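Local coordinates for protein arginyl-trna synthetase (Thermus thermophilus, PDB 1IQ0) that probably attaches L-arginine to tRNA(Arg) at the cost of ATP, releasing AMP and diphosphate, as a monomeric class I aminoacyl-tRNA synthetase, at residues R479-I483 / W539-N544; S241-R245 / T334-E338; M276-I282 / A366-L370; R124-L128 / L383-V388. All blocks are in the same frame, centred on the assembly; numbering follows the deposited sequence.

Contact 1: residues R479-I483 / W539-N544; sequences RAHSI and WNAYYN
Arg479 on helix 470-487 enters a recess of helix 525-544 as a knob among Trp539, Asn540, Tyr543 and Asn544. Its CG is anti to the backbone N (chi1 -173°), which sends the chain toward the other helix, and bends at chi2 and chi3 then turn the guanidinium across it. Arg479 CB meets the edge of the indole, 4.0 Å from Trp539 NE1. Arg479 CD passes close to CZ of Tyr543. Next along, Arg479 NE lies over one face of the Tyr543 ring, near its rim, 3.5 Å from Tyr543 CE2. Arg479 CZ is 4.4 Å from the centroid of that ring, an off-centre cation-pi contact in which the two planes are turned 56° apart. At the tip Arg479 NH1 donates to Asn540 OD1 at 3.2 Å, nearly in line with its C=O bond, and NH2 adds a weak bond to the same oxygen. An asparagine suits this place because its ND2 is bonded to Tyr472 OH, so the amide is gripped at both ends. A methionine in place of Arg479 would probably leave Asn540 OD1 without this donor and the Tyr543 face without its cation. Alongside, Ala480 is small enough to lay CB over the indole face in a CH-pi contact, and Ile483 CD1 abuts the ring edge, 3.6 Å from Trp539 CH2. Leu573 of helix 562-583 also touches Ala480 and Trp539, consistent with the all-helical packing of a DALR anticodon-binding domain.

Contact 2: residues S241-R245 / T334-E338; sequences SDIVR and TSAPE
Ser335 places OG between its own backbone N and carbonyl carbon (chi1 57°), while Asp242 turns CG beside its backbone N (chi1 -71°), and these two settings bring hydroxyl and carboxylate together. Ser335 OG donates to Asp242 OD1 at 2.6 Å, meeting it on the anti side and 20° out of the carboxylate plane. A serine suits the spot, since the same OG is also hydrogen-bonded to Trp239 N. Asp242 OD1 lies only 2.9 Å from Ser335 O, two acceptors side by side, a closeness that the salt bridge from Arg213 to OD1 probably makes tolerable. Helix 240-245 follows strand 236-239, which runs parallel to strand 333-335 in the mixed sheet of the class I catalytic domain. The contact thus ties the helix that follows one strand to the chain at Ser335 in the strand beside it, and Ser335 is backbone-bonded to Leu237 of the first strand. The other carboxylate oxygen, Asp242 OD2, uses its anti lone pair to receive Arg245 NH1 in the guanidinium plane, nearly one helical turn on. This salt bridge, with a weak second bond from NH2, helps set the guanidinium so that Pro337 lies over one of its faces. The proline offers a rigid apolar ring there, with Pro337 CG 3.7 Å from Arg245 NH2. Ser241 O stands over the opposite face of the guanidinium.

Contact 3: residues M276-I282 / A366-L370; sequences MDASPVI and AALAL
Val281 sits over Ala366 and Ala369, two small residues on one side of helix 361-370. The contact sets the end of strand 274-277, the middle strand of a small antiparallel sheet with 262-263 and 289-291, and the loop after it against a helix that lies in the connection between parallel strands 348-354 and 380-390 of the catalytic fold. The two methyls of Val281 divide the alanines between them. Val281 CG2 presses on Ala366 CB at 3.4 Å, closer than usual for carbons, and Val281 CG1 rests 3.7 Å from Ala369 CB. Ala278 CB and the poorly ordered Ile282 CD1 meet the same Ala366 methyl, each 3.7 Å from Ala366 CB, and so small a side chain suits this close approach of the loop. Leu370 makes the complementary bump from the helix side. Leu370 CD2 fills the hollow between Pro280 CG and Val281 CG1, 4.0 Å from each, while CD1 lies against Met276 and near the carbonyl oxygen of Asp277. The loop owes its shape to an Asx turn: Asp277 OD2 receives Ser279 N from above the carboxylate plane and Ser279 OG from the same face. Ala278 O then accepts both Val281 N and Ile282 N, which curls the chain so that Val281 faces the helix. Met276, long and flexible, slides past Leu370 in the opposite direction, with Met276 CG held tightly at 3.5 Å from Leu370 CD1. Beyond, it bends at chi3 (-73°) and sets Met276 CE 3.8 Å from Ala367 CB.

Contact 4: residues R124-L128 / L383-V388; sequences RNIAL and LAYETV
Arg124 reaches from helix 120-138 to the backbone of strand 380-390, where Glu386 O lies near the edge of its guanidinium. NH2 of Arg124 approaches Glu386 O at 3.1 Å in a weak hydrogen bond, and Arg124 NE adds a second weak bond to it, at 3.5 Å. NH2 has a further partner in Lys453 O, so one arginine ties the helix to two other parts of the chain. The carboxylate of Glu386 turns elsewhere: OE2 is salt-bridged to Arg356, and Glu386 OE1 takes its own neighbour's amide, Thr387 N, at 2.9 Å. Bends at chi2 and chi3 carry the Arg124 chain round Tyr385, with Arg124 CG 3.8 Å from Tyr385 CD1 and the guanidinium lying with one face toward Tyr385 CB. A long, flexible arginine suits this detour, since its methylene part packs while its head bonds. Replacing Arg124 by an alanine would probably leave Glu386 O and Lys453 O without this shared donor and Tyr385 without the methylenes packed against it. Tyr385 sets CG between its backbone N and carbonyl carbon (chi1 58°), which brings the ring against the helix, with Asn125 N over one face, near the rim. Farther out the contact is apolar. Val388 CG2 touches Arg124 CB. Leu128 and Leu383 meet tip to tip, Leu128 CD2 being 3.6 Å from Leu383 CD2. Leu128 CD1 also lies against Tyr385 CB. With a buried guanidinium bonded to carbonyl oxygens and apolar packing around it, the contact joins the helix that leads out of the predicted 'HIGH' region to strand 380-390.

Contact 4 is the most central of the four, about 9 Å from the centre of the chain, and its helix begins in the predicted 'HIGH' region that marks the ATP-binding side of class I synthetases. Contact 2 reaches the same mixed sheet farther toward its other end, its centre about 28 Å from that of contact 4. Contact 3, its centre also about 28 Å from that of contact 4, lies at the periphery, and its segments alternate along the chain with those of contact 2. Contact 1 belongs to the C-terminal helical region, in series after the others: its centre is about 32 Å from that of contact 4 and 56 Å from that of contact 3, which lies across the chain's centre.

Contact 1: residues R479-I483 / W539-N544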
# COMPACT_ATOMS: atom_id res chain seq x y z
N ARG A 479 -10.86 -5.68 -22.76
CA ARG A 479 -10.65 -5.87 -24.19
C ARG A 479 -9.97 -7.23 -24.43
O ARG A 479 -10.39 -7.99 -25.28
CB ARG A 479 -9.76 -4.75 -24.74
CG ARG A 479 -9.61 -4.75 -26.26
CD ARG A 479 -10.51 -3.71 -26.91
NE ARG A 479 -9.75 -2.65 -27.57
CZ ARG A 479 -8.85 -1.87 -26.97
NH1 ARG A 479 -8.59 -2.03 -25.68
NH2 ARG A 479 -8.21 -0.93 -27.65
N ALA A 480 -8.91 -7.51 -23.67
CA ALA A 480 -8.18 -8.77 -23.82
C ALA A 480 -9.11 -9.94 -23.50
O ALA A 480 -9.13 -10.94 -24.22
CB ALA A 480 -6.97 -8.79 -22.89
N HIS A 481 -9.87 -9.81 -22.43
CA HIS A 481 -10.79 -10.86 -22.02
C HIS A 481 -11.90 -11.12 -23.05
O HIS A 481 -12.30 -12.27 -23.24
CB HIS A 481 -11.42 -10.50 -20.66
CG HIS A 481 -12.19 -11.63 -20.04
ND1 HIS A 481 -13.48 -11.95 -20.40
CD2 HIS A 481 -11.83 -12.52 -19.08
CE1 HIS A 481 -13.89 -12.99 -19.70
NE2 HIS A 481 -12.91 -13.36 -18.89
N SER A 482 -12.38 -10.07 -23.71
CA SER A 482 -13.44 -10.25 -24.70
C SER A 482 -12.96 -11.13 -25.86
O SER A 482 -13.74 -11.91 -26.42
CB SER A 482 -13.92 -8.90 -25.24
OG SER A 482 -12.95 -8.32 -26.09
N ILE A 483 -11.69 -11.01 -26.21
CA ILE A 483 -11.10 -11.81 -27.28
C ILE A 483 -11.11 -13.30 -26.90
O ILE A 483 -11.48 -14.16 -27.70
CB ILE A 483 -9.63 -11.38 -27.56
CG1 ILE A 483 -9.60 -9.92 -28.03
CG2 ILE A 483 -9.00 -12.30 -28.61
CD1 ILE A 483 -8.19 -9.33 -28.16
N TRP A 539 -0.20 -3.24 -24.42
CA TRP A 539 -1.28 -4.06 -24.94
C TRP A 539 -2.08 -3.29 -25.99
O TRP A 539 -2.42 -3.82 -27.04
CB TRP A 539 -2.21 -4.50 -23.80
CG TRP A 539 -3.56 -4.92 -24.26
CD1 TRP A 539 -4.74 -4.25 -24.05
CD2 TRP A 539 -3.89 -6.07 -25.04
NE1 TRP A 539 -5.78 -4.92 -24.65
CE2 TRP A 539 -5.29 -6.04 -25.27
CE3 TRP A 539 -3.14 -7.13 -25.57
CZ2 TRP A 539 -5.95 -7.03 -26.01
CZ3 TRP A 539 -3.81 -8.11 -26.31
CH2 TRP A 539 -5.20 -8.05 -26.52
N ASN A 540 -2.39 -2.03 -25.71
CA ASN A 540 -3.14 -1.22 -26.66
C ASN A 540 -2.41 -0.98 -27.98
O ASN A 540 -3.01 -1.08 -29.05
CB ASN A 540 -3.53 0.12 -26.02
CG ASN A 540 -4.70 -0.01 -25.07
OD1 ASN A 540 -5.65 -0.75 -25.35
ND2 ASN A 540 -4.66 0.70 -23.96
N ALA A 541 -1.11 -0.67 -27.92
CA ALA A 541 -0.33 -0.45 -29.13
C ALA A 541 -0.29 -1.76 -29.92
O ALA A 541 -0.37 -1.77 -31.14
CB ALA A 541 1.10 -0.02 -28.76
N TYR A 542 -0.17 -2.86 -29.20
CA TYR A 542 -0.13 -4.19 -29.80
C TYR A 542 -1.46 -4.46 -30.50
O TYR A 542 -1.49 -4.84 -31.67
CB TYR A 542 0.12 -5.23 -28.71
CG TYR A 542 0.08 -6.67 -29.18
CD1 TYR A 542 1.14 -7.23 -29.90
CD2 TYR A 542 -1.01 -7.49 -28.86
CE1 TYR A 542 1.13 -8.56 -30.29
CE2 TYR A 542 -1.04 -8.83 -29.25
CZ TYR A 542 0.04 -9.36 -29.96
OH TYR A 542 0.03 -10.68 -30.32
N TYR A 543 -2.57 -4.25 -29.79
CA TYR A 543 -3.90 -4.48 -30.35
C TYR A 543 -4.22 -3.58 -31.55
O TYR A 543 -4.80 -4.04 -32.54
CB TYR A 543 -4.96 -4.26 -29.28
CG TYR A 543 -6.39 -4.48 -29.77
CD1 TYR A 543 -6.97 -5.74 -29.74
CD2 TYR A 543 -7.15 -3.41 -30.24
CE1 TYR A 543 -8.28 -5.94 -30.16
CE2 TYR A 543 -8.47 -3.60 -30.67
CZ TYR A 543 -9.02 -4.87 -30.63
OH TYR A 543 -10.31 -5.07 -31.06
N ASN A 544 -3.85 -2.31 -31.45
CA ASN A 544 -4.12 -1.34 -32.50
C ASN A 544 -3.20 -1.36 -33.72
O ASN A 544 -3.52 -0.74 -34.73
CB ASN A 544 -4.10 0.09 -31.92
CG ASN A 544 -5.19 0.31 -30.89
OD1 ASN A 544 -6.32 -0.18 -31.04
ND2 ASN A 544 -4.87 1.05 -29.83

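Contact 2: residues S241-R245 / T334-E338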
# COMPACT_ATOMS: atom_id res chain seq x y z
N SER A 241 -8.90 2.23 24.74
CA SER A 241 -9.35 1.84 26.08
C SER A 241 -8.84 0.45 26.47
O SER A 241 -8.60 0.18 27.64
CB SER A 241 -10.88 1.90 26.20
OG SER A 241 -11.53 1.10 25.24
N ASP A 242 -8.69 -0.45 25.49
CA ASP A 242 -8.16 -1.78 25.78
C ASP A 242 -6.65 -1.68 26.01
O ASP A 242 -6.08 -2.42 26.81
CB ASP A 242 -8.45 -2.75 24.63
CG ASP A 242 -9.92 -3.12 24.55
OD1 ASP A 242 -10.45 -3.24 23.42
OD2 ASP A 242 -10.54 -3.30 25.61
N ILE A 243 -6.00 -0.75 25.31
CA ILE A 243 -4.56 -0.55 25.48
C ILE A 243 -4.30 -0.07 26.91
O ILE A 243 -3.31 -0.44 27.53
CB ILE A 243 -4.01 0.49 24.46
CG1 ILE A 243 -3.87 -0.17 23.08
CG2 ILE A 243 -2.68 1.06 24.94
CD1 ILE A 243 -3.30 0.76 21.98
N VAL A 244 -5.21 0.76 27.43
CA VAL A 244 -5.08 1.27 28.79
C VAL A 244 -5.27 0.13 29.80
O VAL A 244 -4.47 -0.02 30.73
CB VAL A 244 -6.13 2.40 29.07
CG1 VAL A 244 -6.17 2.75 30.57
CG2 VAL A 244 -5.77 3.64 28.25
N ARG A 245 -6.31 -0.68 29.61
CA ARG A 245 -6.58 -1.80 30.51
C ARG A 245 -5.42 -2.80 30.51
O ARG A 245 -5.10 -3.38 31.55
CB ARG A 245 -7.87 -2.53 30.10
CG ARG A 245 -8.36 -3.55 31.15
CD ARG A 245 -9.65 -4.28 30.73
NE ARG A 245 -10.60 -3.39 30.06
CZ ARG A 245 -10.60 -3.16 28.75
NH1 ARG A 245 -9.71 -3.76 27.96
NH2 ARG A 245 -11.49 -2.31 28.22
N THR A 334 -11.28 -7.97 17.28
CA THR A 334 -11.06 -6.72 18.00
C THR A 334 -10.51 -6.96 19.40
O THR A 334 -10.76 -8.00 20.01
CB THR A 334 -12.38 -5.93 18.16
OG1 THR A 334 -12.14 -4.70 18.86
CG2 THR A 334 -13.40 -6.75 18.97
N SER A 335 -9.75 -5.99 19.91
CA SER A 335 -9.27 -6.09 21.28
C SER A 335 -10.56 -5.89 22.08
O SER A 335 -11.50 -5.25 21.60
CB SER A 335 -8.28 -4.97 21.60
OG SER A 335 -8.87 -3.70 21.37
N ALA A 336 -10.60 -6.42 23.30
CA ALA A 336 -11.77 -6.29 24.15
C ALA A 336 -11.43 -6.63 25.60
O ALA A 336 -10.36 -7.16 25.89
CB ALA A 336 -12.89 -7.21 23.64
N PRO A 337 -12.34 -6.34 26.53
CA PRO A 337 -12.06 -6.65 27.94
C PRO A 337 -11.81 -8.14 28.11
O PRO A 337 -10.93 -8.56 28.85
CB PRO A 337 -13.34 -6.21 28.65
CG PRO A 337 -13.84 -5.08 27.79
CD PRO A 337 -13.63 -5.64 26.39
N GLU A 338 -12.59 -8.94 27.39
CA GLU A 338 -12.49 -10.39 27.46
C GLU A 338 -12.12 -10.98 26.11
O GLU A 338 -12.58 -10.51 25.07
CB GLU A 338 -13.83 -10.98 27.92
CG GLU A 338 -13.74 -11.90 29.12
CD GLU A 338 -13.33 -11.17 30.39
OE1 GLU A 338 -14.02 -10.21 30.77
OE2 GLU A 338 -12.31 -11.57 31.01

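Contact 3: residues M276-I282 / A366-L370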
# COMPACT_ATOMS: atom_id res chain seq x y z
N MET A 276 14.22 10.16 27.77
CA MET A 276 14.98 9.12 27.09
C MET A 276 16.07 9.80 26.27
O MET A 276 15.77 10.62 25.40
CB MET A 276 14.07 8.31 26.15
CG MET A 276 14.79 7.16 25.46
SD MET A 276 13.80 6.38 24.17
CE MET A 276 12.60 5.50 25.16
N ASP A 277 17.32 9.46 26.55
CA ASP A 277 18.45 10.04 25.80
C ASP A 277 18.70 9.16 24.59
O ASP A 277 19.23 8.06 24.71
CB ASP A 277 19.70 10.09 26.69
CG ASP A 277 20.92 10.65 25.97
OD1 ASP A 277 22.03 10.56 26.53
OD2 ASP A 277 20.77 11.17 24.84
N ALA A 278 18.31 9.65 23.42
CA ALA A 278 18.47 8.90 22.18
C ALA A 278 19.83 9.09 21.50
O ALA A 278 20.09 8.48 20.46
CB ALA A 278 17.36 9.28 21.20
N SER A 279 20.70 9.93 22.07
CA SER A 279 22.00 10.18 21.45
C SER A 279 22.90 8.96 21.25
O SER A 279 23.61 8.86 20.25
CB SER A 279 22.77 11.26 22.22
OG SER A 279 23.15 10.83 23.51
N PRO A 280 22.88 8.00 22.19
CA PRO A 280 23.74 6.82 22.02
C PRO A 280 23.36 5.89 20.86
O PRO A 280 24.11 4.97 20.52
CB PRO A 280 23.65 6.13 23.38
CG PRO A 280 22.29 6.51 23.86
CD PRO A 280 22.19 7.96 23.49
N VAL A 281 22.20 6.11 20.26
CA VAL A 281 21.76 5.28 19.14
C VAL A 281 21.48 6.12 17.91
O VAL A 281 21.48 5.62 16.79
CB VAL A 281 20.49 4.47 19.49
CG1 VAL A 281 20.77 3.52 20.64
CG2 VAL A 281 19.35 5.41 19.84
N ILE A 282 21.24 7.41 18.13
CA ILE A 282 20.96 8.34 17.04
C ILE A 282 21.91 9.53 17.10
O ILE A 282 21.70 10.48 17.87
CB ILE A 282 19.50 8.85 17.10
CG1 ILE A 282 18.54 7.68 16.88
CG2 ILE A 282 19.28 9.94 16.07
CD1 ILE A 282 17.08 8.07 16.94
N ALA A 366 14.96 4.45 18.35
CA ALA A 366 15.84 4.59 19.50
C ALA A 366 15.32 3.81 20.70
O ALA A 366 16.09 3.21 21.44
CB ALA A 366 15.99 6.07 19.87
N ALA A 367 14.00 3.83 20.88
CA ALA A 367 13.38 3.13 22.00
C ALA A 367 13.62 1.63 21.86
O ALA A 367 13.97 0.95 22.84
CB ALA A 367 11.89 3.44 22.06
N LEU A 368 13.42 1.10 20.66
CA LEU A 368 13.64 -0.32 20.44
C LEU A 368 15.11 -0.68 20.68
O LEU A 368 15.40 -1.72 21.26
CB LEU A 368 13.22 -0.71 19.01
CG LEU A 368 11.71 -0.86 18.76
CD1 LEU A 368 11.44 -0.86 17.27
CD2 LEU A 368 11.21 -2.16 19.40
N ALA A 369 16.03 0.17 20.25
CA ALA A 369 17.46 -0.11 20.46
C ALA A 369 17.84 -0.05 21.94
O ALA A 369 18.46 -0.97 22.47
CB ALA A 369 18.32 0.88 19.65
N LEU A 370 17.45 1.03 22.61
CA LEU A 370 17.76 1.19 24.03
C LEU A 370 17.17 0.08 24.89
O LEU A 370 17.73 -0.28 25.93
CB LEU A 370 17.25 2.55 24.53
CG LEU A 370 17.99 3.74 23.92
CD1 LEU A 370 17.30 5.04 24.30
CD2 LEU A 370 19.44 3.73 24.41

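Contact 4: residues R124-L128 / L383-V388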
# COMPACT_ATOMS: atom_id res chain seq x y z
N ARG A 124 -6.30 8.43 0.62
CA ARG A 124 -4.98 7.96 0.27
C ARG A 124 -4.42 6.97 1.30
O ARG A 124 -3.81 5.97 0.93
CB ARG A 124 -4.01 9.14 0.10
CG ARG A 124 -2.57 8.68 -0.01
CD ARG A 124 -1.87 9.09 -1.28
NE ARG A 124 -1.43 10.47 -1.26
CZ ARG A 124 -0.45 10.96 -2.03
NH1 ARG A 124 0.20 10.19 -2.87
NH2 ARG A 124 -0.15 12.25 -1.96
N ASN A 125 -4.64 7.27 2.58
CA ASN A 125 -4.17 6.42 3.67
C ASN A 125 -4.66 5.00 3.45
O ASN A 125 -3.87 4.06 3.42
CB ASN A 125 -4.69 6.95 5.01
CG ASN A 125 -4.19 6.15 6.21
OD1 ASN A 125 -3.62 6.71 7.16
ND2 ASN A 125 -4.39 4.84 6.18
N ILE A 126 -5.97 4.86 3.31
CA ILE A 126 -6.60 3.56 3.12
C ILE A 126 -6.12 2.87 1.84
O ILE A 126 -5.74 1.70 1.86
CB ILE A 126 -8.14 3.72 3.07
CG1 ILE A 126 -8.63 4.38 4.36
CG2 ILE A 126 -8.81 2.36 2.87
CD1 ILE A 126 -10.13 4.53 4.47
N ALA A 127 -6.12 3.61 0.73
CA ALA A 127 -5.70 3.06 -0.56
C ALA A 127 -4.25 2.57 -0.53
O ALA A 127 -3.96 1.46 -0.97
CB ALA A 127 -5.88 4.11 -1.67
N LEU A 128 -3.36 3.41 -0.01
CA LEU A 128 -1.93 3.09 0.08
C LEU A 128 -1.67 1.90 1.01
O LEU A 128 -0.91 0.99 0.68
CB LEU A 128 -1.16 4.30 0.62
CG LEU A 128 0.06 4.81 -0.14
CD1 LEU A 128 0.72 5.89 0.70
CD2 LEU A 128 1.05 3.68 -0.44
N LEU A 383 5.17 4.91 6.26
CA LEU A 383 4.82 5.18 4.88
C LEU A 383 4.06 6.49 4.98
O LEU A 383 2.85 6.51 5.25
CB LEU A 383 3.95 4.05 4.32
CG LEU A 383 3.67 4.06 2.81
CD1 LEU A 383 4.97 4.30 2.05
CD2 LEU A 383 3.03 2.74 2.38
N ALA A 384 4.78 7.60 4.80
CA ALA A 384 4.18 8.92 4.89
C ALA A 384 3.68 9.38 3.53
O ALA A 384 4.32 9.15 2.51
CB ALA A 384 5.21 9.92 5.43
N TYR A 385 2.52 10.04 3.52
CA TYR A 385 1.95 10.50 2.27
C TYR A 385 1.54 11.96 2.31
O TYR A 385 1.24 12.51 3.37
CB TYR A 385 0.74 9.63 1.92
CG TYR A 385 -0.32 9.65 3.00
CD1 TYR A 385 -1.29 10.65 3.03
CD2 TYR A 385 -0.34 8.67 4.00
CE1 TYR A 385 -2.26 10.67 4.04
CE2 TYR A 385 -1.30 8.68 5.00
CZ TYR A 385 -2.25 9.69 5.01
OH TYR A 385 -3.23 9.68 5.99
N GLU A 386 1.53 12.59 1.14
CA GLU A 386 1.15 13.99 1.02
C GLU A 386 -0.36 14.18 0.94
O GLU A 386 -1.13 13.22 0.85
CB GLU A 386 1.80 14.62 -0.22
CG GLU A 386 3.08 15.39 0.06
CD GLU A 386 2.89 16.47 1.11
OE1 GLU A 386 1.74 16.91 1.33
OE2 GLU A 386 3.90 16.90 1.70
N THR A 387 -0.76 15.45 0.95
CA THR A 387 -2.16 15.85 0.90
C THR A 387 -2.84 15.50 -0.41
O THR A 387 -2.19 15.37 -1.45
CB THR A 387 -2.28 17.38 1.09
OG1 THR A 387 -1.48 17.80 2.20
CG2 THR A 387 -3.73 17.78 1.33
N VAL A 388 -4.16 15.36 -0.35
CA VAL A 388 -4.97 15.06 -1.51
C VAL A 388 -5.99 16.19 -1.68
O VAL A 388 -6.75 16.49 -0.76
CB VAL A 388 -5.74 13.73 -1.37
CG1 VAL A 388 -6.68 13.55 -2.56
CG2 VAL A 388 -4.76 12.57 -1.30